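PDB 3KFV: tight junction protein ZO-3 from Homo sapiens, which acts, partly through the SH3 and guanylate kinase-like domains of this chain, as a scaffold linking tight-junction membrane proteins such as claudins and occludin to the actin cytoskeleton. Local coordinates for residues Asp3-Arg8 against Phe29-Thr34; Arg140-Lys145 against Arg293-Ala298; Glu171-Val176 against Arg192-Lys197; Ala209-Asn214 against Ser262-Thr267. All coordinates share one frame; numbering follows the deposited sequence.

In the fold
From the N terminus, contact 1 (3-8 with 29-34) closes a loop of 20 residues between two antiparallel strands of the SH3 domain. Contact 2 (140-145 with 293-298) then spans almost all of the guanylate kinase-like part, bringing the C-terminal strand 294-298 back to strand 134-141 in the same sheet as contact 1; Tyr-6 and Trp-296 touch where the two meet. Within that long loop lie contacts 3 and 4, one after the other. Contact 3 (171-176 with 192-197) packs helix 188-196 against the edge of the parallel sheet, and contact 4 (209-214 with 262-267) joins helix 207-215 to the turn before strand 268-272.

Contact 1: residues Asp3-Arg8 against Phe29-Thr34; sequences DSFYIR and FHVLDT
Tyr-6 and His-30 face each other across an antiparallel strand pair of the SH3 fold, where they form a non-hydrogen-bonded pair. Their rings are inclined by only 30° but slid apart, with centroids 4.6 Å from one another, so that they barely overlap. CE1 of Tyr-6 comes 3.4 Å from CD2 of His-30. The imidazole swings out with CG opposite the backbone N (chi1 -179°), with Tyr-6 OH over the rim of one face and Leu-32 CD2 over the rim of the other, while its ND1 is hydrogen-bonded to Glu-60.

Phe-5, Ile-7, Phe-29 and Val-31 share the other face of the sheet. Phe-5 and Val-31 run side by side in the same direction, CE2 of Phe-5 being 3.8 Å from CG2 of Val-31, and the methyl CG2 of Thr-34 reaches CZ of the same ring at 4.0 Å, its side chain crossing that of Phe-5 at about a right angle. Farther along, Ile-7 CG2 rests on CB of Phe-29 at 3.9 Å. Trp-49, set edge-to-face against Phe-5, and Ile-66, touching Phe-29 and Val-31, extend this layer into the SH3 core.

Backbone bonds join Ile-7 to Phe-29 in both directions, and Val-31 N donates to Phe-5 O at 2.9 Å. The return bond from Phe-5 N is weak. Its acceptor, Val-31 O, also receives the hydroxyl of Ser-4, with OG 2.9 Å away. At the first modelled residue, Asp-3 N donates to Thr-34 OG1 over 3.1 Å.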
loop_
_atom_site.group_PDB
_atom_site.type_symbol
_atom_site.label_atom_id
_atom_site.label_comp_id
_atom_site.label_asym_id
_atom_site.label_seq_id
_atom_site.Cartn_x
_atom_site.Cartn_y
_atom_site.Cartn_z
ATOM N N ASP A 3 -1.616 -18.301 -24.331
ATOM C CA ASP A 3 -0.530 -17.835 -23.468
ATOM C C ASP A 3 -1.025 -17.597 -22.048
ATOM O O ASP A 3 -2.229 -17.532 -21.808
ATOM C CB ASP A 3 0.107 -16.551 -24.017
ATOM C CG ASP A 3 1.524 -16.323 -23.487
ATOM O OD1 ASP A 3 2.111 -17.269 -22.909
ATOM O OD2 ASP A 3 2.061 -15.203 -23.652
ATOM N N SER A 4 -0.089 -17.478 -21.110
ATOM C CA SER A 4 -0.422 -17.174 -19.723
ATOM C C SER A 4 0.661 -16.326 -19.055
ATOM O O SER A 4 1.863 -16.543 -19.255
ATOM C CB SER A 4 -0.648 -18.455 -18.922
ATOM O OG SER A 4 -1.159 -18.156 -17.632
ATOM N N PHE A 5 0.219 -15.363 -18.254
ATOM C CA PHE A 5 1.111 -14.418 -17.606
ATOM C C PHE A 5 0.320 -13.519 -16.668
ATOM O O PHE A 5 -0.891 -13.682 -16.504
ATOM C CB PHE A 5 1.797 -13.560 -18.657
ATOM C CG PHE A 5 0.873 -13.088 -19.735
ATOM C CD1 PHE A 5 0.883 -13.683 -20.984
ATOM C CD2 PHE A 5 -0.022 -12.060 -19.497
ATOM C CE1 PHE A 5 0.030 -13.254 -21.978
ATOM C CE2 PHE A 5 -0.884 -11.629 -20.488
ATOM C CZ PHE A 5 -0.856 -12.226 -21.730
ATOM N N TYR A 6 1.013 -12.567 -16.056
ATOM C CA TYR A 6 0.371 -11.610 -15.169
ATOM C C TYR A 6 0.388 -10.242 -15.818
ATOM O O TYR A 6 1.347 -9.867 -16.490
ATOM C CB TYR A 6 1.072 -11.561 -13.810
ATOM C CG TYR A 6 1.018 -12.866 -13.045
ATOM C CD1 TYR A 6 -0.123 -13.243 -12.342
ATOM C CD2 TYR A 6 2.110 -13.719 -13.026
ATOM C CE1 TYR A 6 -0.172 -14.437 -11.643
ATOM C CE2 TYR A 6 2.075 -14.918 -12.328
ATOM C CZ TYR A 6 0.935 -15.275 -11.640
ATOM O OH TYR A 6 0.915 -16.473 -10.949
ATOM N N ILE A 7 -0.687 -9.495 -15.623
ATOM C CA ILE A 7 -0.819 -8.201 -16.269
ATOM C C ILE A 7 -1.223 -7.134 -15.252
ATOM O O ILE A 7 -2.005 -7.394 -14.332
ATOM C CB ILE A 7 -1.847 -8.267 -17.423
ATOM C CG1 ILE A 7 -1.341 -7.493 -18.636
ATOM C CG2 ILE A 7 -3.205 -7.771 -16.974
ATOM C CD1 ILE A 7 -0.192 -8.162 -19.343
ATOM N N ARG A 8 -0.662 -5.941 -15.406
ATOM C CA ARG A 8 -1.088 -4.806 -14.601
ATOM C C ARG A 8 -1.805 -3.786 -15.497
ATOM O O ARG A 8 -1.337 -3.466 -16.590
ATOM C CB ARG A 8 0.101 -4.181 -13.878
ATOM C CG ARG A 8 -0.270 -3.536 -12.562
ATOM C CD ARG A 8 0.959 -3.227 -11.719
ATOM N NE ARG A 8 1.764 -2.121 -12.237
ATOM C CZ ARG A 8 1.943 -0.968 -11.600
ATOM N NH1 ARG A 8 1.373 -0.768 -10.422
ATOM N NH2 ARG A 8 2.695 -0.018 -12.135
ATOM N N PHE A 29 -3.831 -8.899 -12.980
ATOM C CA PHE A 29 -4.596 -10.061 -13.403
ATOM C C PHE A 29 -3.711 -11.225 -13.803
ATOM O O PHE A 29 -2.770 -11.076 -14.583
ATOM C CB PHE A 29 -5.533 -9.698 -14.558
ATOM C CG PHE A 29 -6.659 -8.804 -14.153
ATOM C CD1 PHE A 29 -7.921 -9.321 -13.924
ATOM C CD2 PHE A 29 -6.451 -7.444 -13.979
ATOM C CE1 PHE A 29 -8.961 -8.495 -13.539
ATOM C CE2 PHE A 29 -7.484 -6.614 -13.594
ATOM C CZ PHE A 29 -8.740 -7.139 -13.374
ATOM N N HIS A 30 -4.019 -12.389 -13.256
ATOM C CA HIS A 30 -3.427 -13.611 -13.745
ATOM C C HIS A 30 -4.226 -14.045 -14.961
ATOM O O HIS A 30 -5.291 -14.647 -14.828
ATOM C CB HIS A 30 -3.460 -14.688 -12.668
ATOM C CG HIS A 30 -2.843 -15.981 -13.095
ATOM N ND1 HIS A 30 -3.266 -17.201 -12.616
ATOM C CD2 HIS A 30 -1.845 -16.246 -13.971
ATOM C CE1 HIS A 30 -2.547 -18.162 -13.168
ATOM N NE2 HIS A 30 -1.678 -17.608 -13.994
ATOM N N VAL A 31 -3.727 -13.699 -16.147
ATOM C CA VAL A 31 -4.379 -14.069 -17.399
ATOM C C VAL A 31 -4.170 -15.554 -17.676
ATOM O O VAL A 31 -3.069 -15.976 -18.040
ATOM C CB VAL A 31 -3.829 -13.255 -18.579
ATOM C CG1 VAL A 31 -4.508 -13.665 -19.871
ATOM C CG2 VAL A 31 -4.024 -11.784 -18.321
ATOM N N LEU A 32 -5.231 -16.335 -17.497
ATOM C CA LEU A 32 -5.145 -17.789 -17.598
ATOM C C LEU A 32 -4.914 -18.265 -19.028
ATOM O O LEU A 32 -4.078 -19.141 -19.271
ATOM C CB LEU A 32 -6.397 -18.445 -17.014
ATOM C CG LEU A 32 -6.649 -18.158 -15.531
ATOM C CD1 LEU A 32 -7.821 -18.978 -15.007
ATOM C CD2 LEU A 32 -5.392 -18.424 -14.718
ATOM N N ASP A 33 -5.653 -17.694 -19.974
ATOM C CA ASP A 33 -5.485 -18.062 -21.374
ATOM C C ASP A 33 -5.814 -16.910 -22.311
ATOM O O ASP A 33 -6.623 -16.050 -21.977
ATOM C CB ASP A 33 -6.348 -19.275 -21.729
ATOM C CG ASP A 33 -6.080 -19.781 -23.135
ATOM O OD1 ASP A 33 -5.036 -20.450 -23.339
ATOM O OD2 ASP A 33 -6.905 -19.500 -24.037
ATOM N N THR A 34 -5.188 -16.905 -23.485
ATOM C CA THR A 34 -5.432 -15.875 -24.483
ATOM C C THR A 34 -6.073 -16.466 -25.739
ATOM O O THR A 34 -7.251 -16.836 -25.740
ATOM C CB THR A 34 -4.129 -15.145 -24.872
ATOM O OG1 THR A 34 -3.283 -16.027 -25.623
ATOM C CG2 THR A 34 -3.389 -14.684 -23.634
#

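Contact 2: residues Arg140-Lys145 against Arg293-Ala298; sequences REASFK and RPIWTA
Arg-140 and Ile-295 pair by their backbones as an antiparallel hydrogen-bonded couple. Arg-140 N donates to Ile-295 O over 3.0 Å, in a nearly straight bond. Ile-295 N returns a more bent one to Arg-140 O, 2.6 Å away. Just beyond this couple, CA of Pro-294 makes a CA-H...O contact with Arg-140 O, so that carbonyl is approached by both an N-H and a C-H.

Apolar contacts flank the polar pair. CG1 of Ile-295 sits between its backbone N and carbonyl carbon (chi1 60°), and from there the chain extends until CD1 lies 3.7 Å from CB of Ala-142. The same methyl comes within 4.3 Å of CZ of Phe-144, whose ring has Ala-142 CB over the rim of one face; methyl, alanine and phenyl thus gather where the chain turns away from the strand. Toward the other end, CG of Arg-140 passes CG2 of Thr-297 at 3.8 Å, an aliphatic touch at the surface.

In the fold, this pairing places the C-terminal strand 294-298 as the outermost strand of the antiparallel sheet, beside strand 134-141. As in other MAGUK proteins, the SH3 sheet is completed by strands that flank the guanylate kinase-like domain. Trp-296 points away from residues 140-145 and packs on Val-137 and Leu-139 of strand 134-141 and on Tyr-6 of strand 5-9, while helix 278-290 leads into the segment, Glu-289 near its end forming a salt bridge with Arg-293.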
loop_
_atom_site.group_PDB
_atom_site.type_symbol
_atom_site.label_atom_id
_atom_site.label_comp_id
_atom_site.label_asym_id
_atom_site.label_seq_id
_atom_site.Cartn_x
_atom_site.Cartn_y
_atom_site.Cartn_z
ATOM N N ARG A 140 8.857 -10.845 -7.704
ATOM C CA ARG A 140 10.219 -10.965 -7.197
ATOM C C ARG A 140 10.301 -10.385 -5.793
ATOM O O ARG A 140 9.491 -9.553 -5.406
ATOM C CB ARG A 140 11.213 -10.230 -8.098
ATOM C CG ARG A 140 11.327 -10.771 -9.514
ATOM C CD ARG A 140 12.062 -12.094 -9.583
ATOM N NE ARG A 140 12.460 -12.414 -10.953
ATOM C CZ ARG A 140 11.746 -13.157 -11.799
ATOM N NH1 ARG A 140 10.579 -13.669 -11.423
ATOM N NH2 ARG A 140 12.204 -13.389 -13.025
ATOM N N GLU A 141 11.289 -10.832 -5.035
ATOM C CA GLU A 141 11.585 -10.243 -3.744
ATOM C C GLU A 141 12.169 -8.866 -4.022
ATOM O O GLU A 141 12.941 -8.700 -4.961
ATOM C CB GLU A 141 12.603 -11.117 -3.020
ATOM C CG GLU A 141 12.674 -10.924 -1.526
ATOM C CD GLU A 141 13.627 -11.914 -0.877
ATOM O OE1 GLU A 141 13.902 -12.970 -1.500
ATOM O OE2 GLU A 141 14.100 -11.638 0.250
ATOM N N ALA A 142 11.792 -7.874 -3.226
ATOM C CA ALA A 142 12.274 -6.521 -3.450
ATOM C C ALA A 142 13.790 -6.481 -3.375
ATOM O O ALA A 142 14.398 -7.092 -2.492
ATOM C CB ALA A 142 11.670 -5.563 -2.446
ATOM N N SER A 143 14.402 -5.772 -4.315
ATOM C CA SER A 143 15.848 -5.600 -4.310
ATOM C C SER A 143 16.157 -4.282 -3.635
ATOM O O SER A 143 17.149 -3.628 -3.937
ATOM C CB SER A 143 16.392 -5.597 -5.732
ATOM O OG SER A 143 15.792 -4.558 -6.488
ATOM N N PHE A 144 15.270 -3.886 -2.733
ATOM C CA PHE A 144 15.450 -2.677 -1.942
ATOM C C PHE A 144 14.628 -2.813 -0.664
ATOM O O PHE A 144 13.719 -3.648 -0.585
ATOM C CB PHE A 144 15.036 -1.433 -2.740
ATOM C CG PHE A 144 13.587 -1.410 -3.129
ATOM C CD1 PHE A 144 12.664 -0.711 -2.372
ATOM C CD2 PHE A 144 13.145 -2.089 -4.249
ATOM C CE1 PHE A 144 11.328 -0.687 -2.727
ATOM C CE2 PHE A 144 11.801 -2.070 -4.607
ATOM C CZ PHE A 144 10.896 -1.370 -3.843
ATOM N N LYS A 145 14.963 -2.021 0.347
ATOM C CA LYS A 145 14.182 -2.045 1.575
ATOM C C LYS A 145 12.889 -1.248 1.394
ATOM O O LYS A 145 12.912 -0.051 1.094
ATOM C CB LYS A 145 15.016 -1.569 2.769
ATOM C CG LYS A 145 15.880 -2.692 3.360
ATOM C CD LYS A 145 16.852 -2.191 4.406
ATOM C CE LYS A 145 17.526 -3.351 5.131
ATOM N NZ LYS A 145 18.489 -2.892 6.196
ATOM N N ARG A 293 8.825 -11.126 1.354
ATOM C CA ARG A 293 7.726 -11.482 0.457
ATOM C C ARG A 293 7.929 -10.865 -0.912
ATOM O O ARG A 293 8.336 -9.707 -1.020
ATOM C CB ARG A 293 6.387 -10.995 1.007
ATOM C CG ARG A 293 5.892 -11.694 2.263
ATOM C CD ARG A 293 4.409 -11.428 2.423
ATOM N NE ARG A 293 3.917 -11.611 3.787
ATOM C CZ ARG A 293 3.883 -12.780 4.423
ATOM N NH1 ARG A 293 4.343 -13.881 3.832
ATOM N NH2 ARG A 293 3.401 -12.849 5.660
ATOM N N PRO A 294 7.634 -11.633 -1.968
ATOM C CA PRO A 294 7.771 -11.190 -3.360
ATOM C C PRO A 294 6.707 -10.162 -3.755
ATOM O O PRO A 294 5.520 -10.350 -3.490
ATOM C CB PRO A 294 7.550 -12.487 -4.147
ATOM C CG PRO A 294 6.681 -13.299 -3.244
ATOM C CD PRO A 294 7.286 -13.062 -1.897
ATOM N N ILE A 295 7.139 -9.084 -4.394
ATOM C CA ILE A 295 6.226 -8.058 -4.864
ATOM C C ILE A 295 6.173 -8.032 -6.395
ATOM O O ILE A 295 7.040 -8.602 -7.067
ATOM C CB ILE A 295 6.648 -6.674 -4.344
ATOM C CG1 ILE A 295 8.057 -6.325 -4.829
ATOM C CG2 ILE A 295 6.600 -6.648 -2.834
ATOM C CD1 ILE A 295 8.559 -4.985 -4.336
ATOM N N TRP A 296 5.156 -7.366 -6.940
ATOM C CA TRP A 296 5.020 -7.233 -8.385
ATOM C C TRP A 296 6.132 -6.354 -8.911
ATOM O O TRP A 296 6.582 -5.436 -8.222
ATOM C CB TRP A 296 3.666 -6.623 -8.755
ATOM C CG TRP A 296 2.522 -7.498 -8.409
ATOM C CD1 TRP A 296 1.544 -7.250 -7.494
ATOM C CD2 TRP A 296 2.239 -8.782 -8.965
ATOM N NE1 TRP A 296 0.664 -8.305 -7.444
ATOM C CE2 TRP A 296 1.073 -9.260 -8.339
ATOM C CE3 TRP A 296 2.857 -9.575 -9.932
ATOM C CZ2 TRP A 296 0.514 -10.492 -8.654
ATOM C CZ3 TRP A 296 2.303 -10.794 -10.237
ATOM C CH2 TRP A 296 1.144 -11.241 -9.605
ATOM N N THR A 297 6.562 -6.630 -10.138
ATOM C CA THR A 297 7.635 -5.876 -10.776
ATOM C C THR A 297 7.611 -6.121 -12.289
ATOM O O THR A 297 7.235 -7.200 -12.742
ATOM C CB THR A 297 9.016 -6.249 -10.162
ATOM O OG1 THR A 297 10.081 -5.717 -10.961
ATOM C CG2 THR A 297 9.173 -7.750 -10.066
ATOM N N ALA A 298 8.002 -5.119 -13.065
ATOM C CA ALA A 298 7.936 -5.215 -14.522
ATOM C C ALA A 298 8.715 -6.402 -15.092
ATOM O O ALA A 298 9.891 -6.588 -14.787
ATOM C CB ALA A 298 8.407 -3.914 -15.168
#

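Contact 3: residues Glu171-Val176 against Arg192-Lys197; sequences EIAETV and RVIAEK
Ile-194 of helix 188-196 lies against Ala-173 and Glu-171 at the edge of the parallel sheet, within a beta-alpha-beta crossover of the guanylate kinase-like domain: strand 170-172 leads through this helix to its sheet neighbour, strand 200-203. Ile-194 supplies the apolar part. CG1 is directed opposite the carbonyl carbon (chi1 -75°) and carries CD1 to the backbone of Ala-173, 3.7 Å from its CA and 4.1 Å from its CB. CG1 itself is 3.9 Å from CD of Glu-171, whose side chain crosses the isoleucine at a slant, so the carboxylate lies beside this one carbon.

The remaining partner is Lys-197, just past the helix. Its chain is extended beyond CG and reaches across to the carboxylate, while Glu-171 is likewise extended beyond CG but starts with CG opposite its own N (chi1 -178°). Two long side chains, one from the strand and one from the residue after the helix, therefore meet in a salt bridge at the more exposed margin of the contact.

One shell farther out, strand 200-203 backs both sides. Glu-171 shares backbone hydrogen bonds with His-200 and Leu-202, and Ala-173 with Leu-202, while Ile-194 touches Ala-201 and Ala-173 touches Leu-203. In the salt bridge, NZ of Lys-197 lies 3.3 Å from OE2 of Glu-171, approaching the syn lone pair of that oxygen, and 4.1 Å from OE1 of the same carboxylate.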
loop_
_atom_site.group_PDB
_atom_site.type_symbol
_atom_site.label_atom_id
_atom_site.label_comp_id
_atom_site.label_asym_id
_atom_site.label_seq_id
_atom_site.Cartn_x
_atom_site.Cartn_y
_atom_site.Cartn_z
ATOM N N GLU A 171 14.764 5.261 8.979
ATOM C CA GLU A 171 14.794 6.707 9.064
ATOM C C GLU A 171 13.388 7.204 8.809
ATOM O O GLU A 171 12.705 6.697 7.926
ATOM C CB GLU A 171 15.756 7.311 8.040
ATOM C CG GLU A 171 15.840 8.826 8.139
ATOM C CD GLU A 171 16.861 9.440 7.195
ATOM O OE1 GLU A 171 16.645 10.600 6.766
ATOM O OE2 GLU A 171 17.877 8.771 6.888
ATOM N N ILE A 172 12.946 8.184 9.589
ATOM C CA ILE A 172 11.647 8.790 9.349
ATOM C C ILE A 172 11.701 9.681 8.112
ATOM O O ILE A 172 12.566 10.547 8.001
ATOM C CB ILE A 172 11.177 9.615 10.555
ATOM C CG1 ILE A 172 10.823 8.691 11.714
ATOM C CG2 ILE A 172 9.979 10.465 10.181
ATOM C CD1 ILE A 172 10.440 9.421 12.967
ATOM N N ALA A 173 10.783 9.452 7.178
ATOM C CA ALA A 173 10.664 10.299 5.998
ATOM C C ALA A 173 10.114 11.662 6.411
ATOM O O ALA A 173 9.041 11.748 7.008
ATOM C CB ALA A 173 9.752 9.648 4.975
ATOM N N GLU A 174 10.848 12.726 6.096
ATOM C CA GLU A 174 10.456 14.077 6.513
ATOM C C GLU A 174 9.363 14.700 5.631
ATOM O O GLU A 174 9.563 14.885 4.430
ATOM C CB GLU A 174 11.682 14.995 6.559
ATOM N N THR A 175 8.219 15.029 6.237
ATOM C CA THR A 175 7.098 15.649 5.517
ATOM C C THR A 175 6.749 17.048 6.047
ATOM O O THR A 175 6.884 17.328 7.242
ATOM C CB THR A 175 5.825 14.766 5.551
ATOM O OG1 THR A 175 5.152 14.916 6.810
ATOM C CG2 THR A 175 6.182 13.300 5.340
ATOM N N VAL A 176 6.286 17.915 5.147
ATOM C CA VAL A 176 6.000 19.309 5.489
ATOM C C VAL A 176 4.502 19.588 5.604
ATOM O O VAL A 176 3.690 18.968 4.916
ATOM C CB VAL A 176 6.620 20.275 4.456
ATOM C CG1 VAL A 176 6.433 21.721 4.897
ATOM C CG2 VAL A 176 8.102 19.957 4.250
ATOM N N ARG A 192 12.849 7.688 -1.843
ATOM C CA ARG A 192 13.937 7.143 -2.652
ATOM C C ARG A 192 15.314 7.360 -2.007
ATOM O O ARG A 192 16.141 6.452 -1.964
ATOM C CB ARG A 192 13.930 7.767 -4.047
ATOM C CG ARG A 192 14.632 6.926 -5.100
ATOM C CD ARG A 192 15.040 7.757 -6.300
ATOM N NE ARG A 192 14.202 8.939 -6.469
ATOM C CZ ARG A 192 13.094 8.986 -7.206
ATOM N NH1 ARG A 192 12.668 7.908 -7.853
ATOM N NH2 ARG A 192 12.411 10.120 -7.297
ATOM N N VAL A 193 15.565 8.571 -1.526
ATOM C CA VAL A 193 16.856 8.883 -0.925
ATOM C C VAL A 193 17.137 7.977 0.279
ATOM O O VAL A 193 18.269 7.516 0.457
ATOM C CB VAL A 193 16.970 10.386 -0.549
ATOM C CG1 VAL A 193 17.907 10.591 0.621
ATOM C CG2 VAL A 193 17.434 11.189 -1.746
ATOM N N ILE A 194 16.103 7.705 1.079
ATOM C CA ILE A 194 16.243 6.867 2.273
ATOM C C ILE A 194 16.449 5.392 1.927
ATOM O O ILE A 194 17.231 4.697 2.576
ATOM C CB ILE A 194 15.017 6.986 3.196
ATOM C CG1 ILE A 194 15.034 8.323 3.939
ATOM C CG2 ILE A 194 14.975 5.833 4.181
ATOM C CD1 ILE A 194 13.691 8.708 4.532
ATOM N N ALA A 195 15.745 4.911 0.909
ATOM C CA ALA A 195 15.923 3.535 0.463
ATOM C C ALA A 195 17.316 3.313 -0.143
ATOM O O ALA A 195 17.818 2.187 -0.175
ATOM C CB ALA A 195 14.836 3.150 -0.527
ATOM N N GLU A 196 17.933 4.390 -0.620
ATOM C CA GLU A 196 19.271 4.318 -1.201
ATOM C C GLU A 196 20.327 4.092 -0.120
ATOM O O GLU A 196 21.360 3.471 -0.379
ATOM C CB GLU A 196 19.593 5.590 -1.998
ATOM C CG GLU A 196 18.961 5.658 -3.387
ATOM N N LYS A 197 20.069 4.613 1.082
ATOM C CA LYS A 197 20.925 4.362 2.246
ATOM C C LYS A 197 20.687 2.959 2.794
ATOM O O LYS A 197 21.149 2.626 3.880
ATOM C CB LYS A 197 20.636 5.360 3.366
ATOM C CG LYS A 197 20.919 6.813 3.045
ATOM C CD LYS A 197 20.500 7.696 4.217
ATOM C CE LYS A 197 20.743 9.166 3.928
ATOM N NZ LYS A 197 20.296 10.033 5.061
#

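Contact 4: residues Ala209-Asn214 against Ser262-Thr267; sequences AIERLN and SSHLFT
Leu-265, in a short 3-10 turn, spreads its two methyls over the side of helix 207-215 formed by Ile-210, Glu-211 and Asn-214. The side chain points at the helix, with CG anti to the carbonyl carbon (chi1 -66°). CD2 meets CG of Glu-211 at 4.1 Å and lies equally far from ND2 of Asn-214. CG2 of Ile-210 is a little farther from this methyl, at 4.4 Å. The leucine crosses Glu-211 at about a right angle, and its CD1 lies against both CG and OE2 of the glutamate.

OE2 of Glu-211 lies at the edge of the His-264 imidazole, 4.1 Å from NE2, with carboxylate and ring planes turned 64° apart.

Ile-210 continues inward to Val-149 and Leu-151 of strand 148-151, and Leu-265 also touches Pro-207 at the helix start, so the turn between helix 248-262 and strand 268-272 is packed against helix 207-215, whose Ile-210 touches the parallel sheet. With no hydrogen bond between the two segments, the contact rests on van der Waals packing of the leucine against aliphatic and polar atoms; the nearby carboxylate would, if anything, favour protonation of His-264, an electrostatic influence without a direct bond.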
loop_
_atom_site.group_PDB
_atom_site.type_symbol
_atom_site.label_atom_id
_atom_site.label_comp_id
_atom_site.label_asym_id
_atom_site.label_seq_id
_atom_site.Cartn_x
_atom_site.Cartn_y
_atom_site.Cartn_z
ATOM N N ALA A 209 -1.778 8.728 -0.317
ATOM C CA ALA A 209 -0.334 8.539 -0.424
ATOM C C ALA A 209 0.030 7.070 -0.665
ATOM O O ALA A 209 0.897 6.753 -1.487
ATOM C CB ALA A 209 0.355 9.045 0.827
ATOM N N ILE A 210 -0.639 6.179 0.059
ATOM C CA ILE A 210 -0.368 4.754 -0.050
ATOM C C ILE A 210 -0.663 4.208 -1.444
ATOM O O ILE A 210 0.100 3.397 -1.962
ATOM C CB ILE A 210 -1.152 3.957 1.000
ATOM C CG1 ILE A 210 -0.782 4.436 2.399
ATOM C CG2 ILE A 210 -0.875 2.471 0.862
ATOM C CD1 ILE A 210 -1.569 3.762 3.498
ATOM N N GLU A 211 -1.758 4.653 -2.051
ATOM C CA GLU A 211 -2.128 4.205 -3.394
ATOM C C GLU A 211 -1.103 4.634 -4.447
ATOM O O GLU A 211 -0.820 3.897 -5.390
ATOM C CB GLU A 211 -3.526 4.713 -3.768
ATOM C CG GLU A 211 -4.598 4.343 -2.754
ATOM C CD GLU A 211 -6.020 4.602 -3.244
ATOM O OE1 GLU A 211 -6.186 5.092 -4.385
ATOM O OE2 GLU A 211 -6.976 4.312 -2.482
ATOM N N ARG A 212 -0.549 5.829 -4.281
ATOM C CA ARG A 212 0.498 6.309 -5.174
ATOM C C ARG A 212 1.756 5.448 -5.066
ATOM O O ARG A 212 2.348 5.069 -6.078
ATOM C CB ARG A 212 0.826 7.781 -4.883
ATOM C CG ARG A 212 -0.223 8.776 -5.376
ATOM C CD ARG A 212 0.287 10.214 -5.338
ATOM N NE ARG A 212 0.544 10.667 -3.973
ATOM C CZ ARG A 212 -0.362 11.240 -3.183
ATOM N NH1 ARG A 212 -1.600 11.440 -3.625
ATOM N NH2 ARG A 212 -0.031 11.612 -1.948
ATOM N N LEU A 213 2.165 5.136 -3.837
ATOM C CA LEU A 213 3.359 4.320 -3.623
ATOM C C LEU A 213 3.160 2.910 -4.163
ATOM O O LEU A 213 4.068 2.327 -4.765
ATOM C CB LEU A 213 3.737 4.269 -2.140
ATOM C CG LEU A 213 4.305 5.559 -1.548
ATOM C CD1 LEU A 213 4.213 5.538 -0.037
ATOM C CD2 LEU A 213 5.741 5.781 -2.005
ATOM N N ASN A 214 1.974 2.361 -3.941
ATOM C CA ASN A 214 1.638 1.079 -4.533
ATOM C C ASN A 214 1.734 1.155 -6.052
ATOM O O ASN A 214 2.185 0.213 -6.698
ATOM C CB ASN A 214 0.240 0.636 -4.118
ATOM C CG ASN A 214 0.203 0.076 -2.721
ATOM O OD1 ASN A 214 1.229 -0.322 -2.174
ATOM N ND2 ASN A 214 -0.981 0.034 -2.132
ATOM N N SER A 262 -10.582 1.993 4.727
ATOM C CA SER A 262 -9.247 1.805 4.158
ATOM C C SER A 262 -8.647 0.414 4.367
ATOM O O SER A 262 -7.554 0.135 3.882
ATOM C CB SER A 262 -8.288 2.888 4.661
ATOM O OG SER A 262 -8.660 4.169 4.170
ATOM N N SER A 263 -9.371 -0.452 5.073
ATOM C CA SER A 263 -8.962 -1.844 5.279
ATOM C C SER A 263 -8.178 -2.428 4.112
ATOM O O SER A 263 -7.157 -3.090 4.311
ATOM C CB SER A 263 -10.185 -2.734 5.513
ATOM O OG SER A 263 -10.692 -2.586 6.822
ATOM N N HIS A 264 -8.671 -2.199 2.898
ATOM C CA HIS A 264 -8.143 -2.880 1.721
ATOM C C HIS A 264 -6.661 -2.592 1.479
ATOM O O HIS A 264 -5.979 -3.346 0.792
ATOM C CB HIS A 264 -8.981 -2.544 0.478
ATOM C CG HIS A 264 -8.816 -1.137 -0.007
ATOM N ND1 HIS A 264 -9.539 -0.080 0.507
ATOM C CD2 HIS A 264 -8.020 -0.613 -0.973
ATOM C CE1 HIS A 264 -9.187 1.035 -0.112
ATOM N NE2 HIS A 264 -8.268 0.739 -1.015
ATOM N N LEU A 265 -6.168 -1.506 2.062
ATOM C CA LEU A 265 -4.787 -1.082 1.866
ATOM C C LEU A 265 -3.821 -1.626 2.923
ATOM O O LEU A 265 -2.617 -1.402 2.834
ATOM C CB LEU A 265 -4.705 0.446 1.845
ATOM C CG LEU A 265 -5.381 1.194 0.695
ATOM C CD1 LEU A 265 -5.372 2.698 0.966
ATOM C CD2 LEU A 265 -4.698 0.874 -0.624
ATOM N N PHE A 266 -4.346 -2.330 3.921
ATOM C CA PHE A 266 -3.513 -2.853 5.002
ATOM C C PHE A 266 -2.813 -4.132 4.576
ATOM O O PHE A 266 -3.434 -5.013 3.978
ATOM C CB PHE A 266 -4.345 -3.158 6.254
ATOM C CG PHE A 266 -5.075 -1.974 6.816
ATOM C CD1 PHE A 266 -4.794 -0.687 6.376
ATOM C CD2 PHE A 266 -6.018 -2.147 7.815
ATOM C CE1 PHE A 266 -5.460 0.409 6.903
ATOM C CE2 PHE A 266 -6.686 -1.056 8.349
ATOM C CZ PHE A 266 -6.403 0.226 7.892
ATOM N N THR A 267 -1.526 -4.245 4.894
ATOM C CA THR A 267 -0.828 -5.516 4.717
ATOM C C THR A 267 -0.688 -6.229 6.053
ATOM O O THR A 267 -0.318 -7.400 6.093
ATOM C CB THR A 267 0.557 -5.366 4.034
ATOM O OG1 THR A 267 1.521 -4.878 4.977
ATOM C CG2 THR A 267 0.473 -4.425 2.828
#